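Local coordinates for protein glutamine synthetase (Helicobacter pylori, PDB 5ZLI) that belongs to the type I-beta glutamine synthetases, twelve-chain assemblies whose chains join a beta-grasp domain to a larger catalytic domain, at residues G137-F142 with G277-V282. Numbering follows the deposited sequence.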
ATOM      1  N   GLY B 137     -10.010  50.881  24.032  1.00 40.50           N
ATOM      2  CA  GLY B 137     -10.345  49.516  24.378  1.00 46.72           C
ATOM      3  C   GLY B 137     -10.675  48.656  23.173  1.00 42.68           C
ATOM      4  O   GLY B 137     -11.766  48.770  22.613  1.00 47.92           O
ATOM      5  N   ALA B 138      -9.768  47.757  22.801  1.00 40.99           N
ATOM      6  CA  ALA B 138      -9.875  46.976  21.573  1.00 47.35           C
ATOM      7  C   ALA B 138     -10.445  45.583  21.843  1.00 49.00           C
ATOM      8  O   ALA B 138     -10.111  44.937  22.844  1.00 49.20           O
ATOM      9  CB  ALA B 138      -8.507  46.841  20.888  1.00 41.85           C
ATOM     10  N   GLU B 139     -11.330  45.134  20.952  1.00 43.09           N
ATOM     11  CA  GLU B 139     -11.790  43.750  20.922  1.00 38.61           C
ATOM     12  C   GLU B 139     -11.153  43.125  19.685  1.00 40.77           C
ATOM     13  O   GLU B 139     -11.592  43.398  18.557  1.00 40.98           O
ATOM     14  CB  GLU B 139     -13.310  43.679  20.812  1.00 38.86           C
ATOM     15  CG  GLU B 139     -14.105  44.591  21.742  1.00 45.46           C
ATOM     16  CD  GLU B 139     -15.571  44.716  21.290  1.00 47.64           C
ATOM     17  OE1 GLU B 139     -15.922  44.103  20.258  1.00 47.09           O
ATOM     18  OE2 GLU B 139     -16.363  45.441  21.938  1.00 49.49           O
ATOM     19  N   ASN B 140     -10.150  42.262  19.875  1.00 34.43           N
ATOM     20  CA  ASN B 140      -9.486  41.613  18.737  1.00 27.98           C
ATOM     21  C   ASN B 140     -10.054  40.212  18.563  1.00 26.22           C
ATOM     22  O   ASN B 140      -9.581  39.248  19.169  1.00 25.92           O
ATOM     23  CB  ASN B 140      -7.975  41.539  18.903  1.00 26.00           C
ATOM     24  CG  ASN B 140      -7.321  42.888  18.915  1.00 30.98           C
ATOM     25  OD1 ASN B 140      -6.935  43.408  17.866  1.00 28.04           O
ATOM     26  ND2 ASN B 140      -7.156  43.455  20.112  1.00 34.19           N
ATOM     27  N   GLU B 141     -11.058  40.101  17.698  1.00 32.21           N
ATOM     28  CA  GLU B 141     -11.533  38.793  17.264  1.00 32.60           C
ATOM     29  C   GLU B 141     -10.415  38.051  16.534  1.00 28.07           C
ATOM     30  O   GLU B 141      -9.609  38.655  15.814  1.00 26.66           O
ATOM     31  CB  GLU B 141     -12.776  38.930  16.369  1.00 30.64           C
ATOM     32  CG  GLU B 141     -13.931  39.694  17.045  1.00 37.90           C
ATOM     33  CD  GLU B 141     -15.181  39.911  16.165  1.00 39.84           C
ATOM     34  OE1 GLU B 141     -15.049  39.982  14.924  1.00 41.61           O
ATOM     35  OE2 GLU B 141     -16.289  40.105  16.731  1.00 38.25           O
ATOM     36  N   PHE B 142     -10.383  36.732  16.730  1.00 25.35           N
ATOM     37  CA  PHE B 142      -9.341  35.874  16.192  1.00 24.14           C
ATOM     38  C   PHE B 142      -9.919  34.518  15.836  1.00 25.08           C
ATOM     39  O   PHE B 142     -11.111  34.268  15.965  1.00 23.93           O
ATOM     40  CB  PHE B 142      -8.211  35.688  17.180  1.00 27.36           C
ATOM     41  CG  PHE B 142      -8.646  35.062  18.466  1.00 27.69           C
ATOM     42  CD1 PHE B 142      -8.802  33.700  18.570  1.00 25.48           C
ATOM     43  CD2 PHE B 142      -8.861  35.851  19.580  1.00 23.08           C
ATOM     44  CE1 PHE B 142      -9.198  33.132  19.764  1.00 26.84           C
ATOM     45  CE2 PHE B 142      -9.224  35.301  20.749  1.00 27.07           C
ATOM     46  CZ  PHE B 142      -9.407  33.923  20.851  1.00 29.60           C
ATOM     47  N   GLY B 277     -12.672  41.536  13.477  1.00 40.33           N
ATOM     48  CA  GLY B 277     -12.540  42.965  13.604  1.00 34.01           C
ATOM     49  C   GLY B 277     -11.641  43.318  14.759  1.00 41.24           C
ATOM     50  O   GLY B 277     -11.350  42.464  15.605  1.00 40.78           O
ATOM     51  N   MET B 278     -11.140  44.552  14.770  1.00 39.68           N
ATOM     52  CA  MET B 278     -10.628  45.164  15.989  1.00 37.43           C
ATOM     53  C   MET B 278     -11.601  46.292  16.306  1.00 41.49           C
ATOM     54  O   MET B 278     -11.396  47.444  15.935  1.00 45.52           O
ATOM     55  CB  MET B 278      -9.172  45.652  15.861  1.00 33.97           C
ATOM     56  CG  MET B 278      -8.569  46.155  17.178  1.00 40.98           C
ATOM     57  SD  MET B 278      -6.872  46.782  17.062  1.00 41.45           S
ATOM     58  CE  MET B 278      -7.133  48.204  15.995  1.00 37.31           C
ATOM     59  N   HIS B 279     -12.714  45.925  16.938  1.00 44.00           N
ATOM     60  CA  HIS B 279     -13.686  46.879  17.446  1.00 39.95           C
ATOM     61  C   HIS B 279     -13.028  47.717  18.542  1.00 43.01           C
ATOM     62  O   HIS B 279     -12.714  47.229  19.633  1.00 43.72           O
ATOM     63  CB  HIS B 279     -14.917  46.127  17.943  1.00 43.50           C
ATOM     64  CG  HIS B 279     -15.603  45.349  16.867  1.00 46.46           C
ATOM     65  ND1 HIS B 279     -15.540  45.713  15.538  1.00 47.74           N
ATOM     66  CD2 HIS B 279     -16.308  44.195  16.908  1.00 47.71           C
ATOM     67  CE1 HIS B 279     -16.209  44.838  14.809  1.00 46.77           C
ATOM     68  NE2 HIS B 279     -16.678  43.903  15.616  1.00 53.84           N
ATOM     69  N   THR B 280     -12.775  48.977  18.222  1.00 44.45           N
ATOM     70  CA  THR B 280     -11.998  49.884  19.055  1.00 45.83           C
ATOM     71  C   THR B 280     -12.946  50.888  19.707  1.00 40.64           C
ATOM     72  O   THR B 280     -13.766  51.509  19.024  1.00 38.49           O
ATOM     73  CB  THR B 280     -10.906  50.566  18.210  1.00 41.09           C
ATOM     74  OG1 THR B 280     -11.308  50.567  16.844  1.00 38.10           O
ATOM     75  CG2 THR B 280      -9.626  49.793  18.258  1.00 33.19           C
ATOM     76  N   HIS B 281     -12.864  51.006  21.024  1.00 38.93           N
ATOM     77  CA  HIS B 281     -13.710  51.896  21.805  1.00 41.14           C
ATOM     78  C   HIS B 281     -12.892  53.091  22.291  1.00 46.13           C
ATOM     79  O   HIS B 281     -11.839  52.905  22.915  1.00 45.57           O
ATOM     80  CB  HIS B 281     -14.315  51.149  23.010  1.00 47.15           C
ATOM     81  CG  HIS B 281     -15.325  50.088  22.660  1.00 47.68           C
ATOM     82  ND1 HIS B 281     -16.402  49.796  23.477  1.00 49.05           N
ATOM     83  CD2 HIS B 281     -15.425  49.249  21.598  1.00 45.20           C
ATOM     84  CE1 HIS B 281     -17.124  48.830  22.933  1.00 46.11           C
ATOM     85  NE2 HIS B 281     -16.554  48.482  21.791  1.00 47.95           N
ATOM     86  N   VAL B 282     -13.374  54.319  22.033  1.00 44.26           N
ATOM     87  CA  VAL B 282     -12.633  55.506  22.468  1.00 52.26           C
ATOM     88  C   VAL B 282     -13.436  56.335  23.475  1.00 47.11           C
ATOM     89  O   VAL B 282     -14.665  56.412  23.415  1.00 52.31           O
ATOM     90  CB  VAL B 282     -12.216  56.396  21.266  1.00 46.07           C
ATOM     91  CG1 VAL B 282     -11.402  55.613  20.262  1.00 43.84           C
ATOM     92  CG2 VAL B 282     -13.442  56.989  20.613  1.00 46.55           C
TER
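Backbone pairing of G137 with H281 and of E139 with H279 marks 137-140 and 278-282 as neighbouring antiparallel strands, their directions 167° apart. G137 N reaches H281 O at 2.9 Å and H281 N returns to G137 O; E139 N meets H279 O at 2.8 Å, whereas the reverse bond from H279 N to E139 O is weak. Where the pairing gives way to loop geometry, E141 N donates to G277 O. G277 N in turn meets E141 OE1 at 3.2 Å, from above the carboxylate plane; both the backbone and the carboxylate of E141 grip one glycine.

One face carries A138, N140, M278 and T280. M278 holds CG anti to its N (chi1 -174°), which lays CG 3.8 Å from A138 CB in apolar contact and 3.3 Å from N140 OD1, the N140 and M278 side chains lying side by side. Helices 238-258 and 377-393 pack on this face; S373 hydrogen-bonds N140 OD1, and T280 OG1 hydrogen-bonds to F368 O on strand 366-368.

On the other face E139 is extended between two histidines. Its OE1 lies in the plane of the H279 ring at the edge, 3.4 Å from CD2, with carboxylate and ring planes 82° apart. OE2 lies 3.1 Å from H281 NE2, which forms a weak hydrogen bond with E367. The carboxylate of E230 lies close to those of E139 and E141, a gathering of like charges.

Backbone bonds thus fix the register, while carboxylates and imidazoles concentrate on one face of this catalytic-domain sheet.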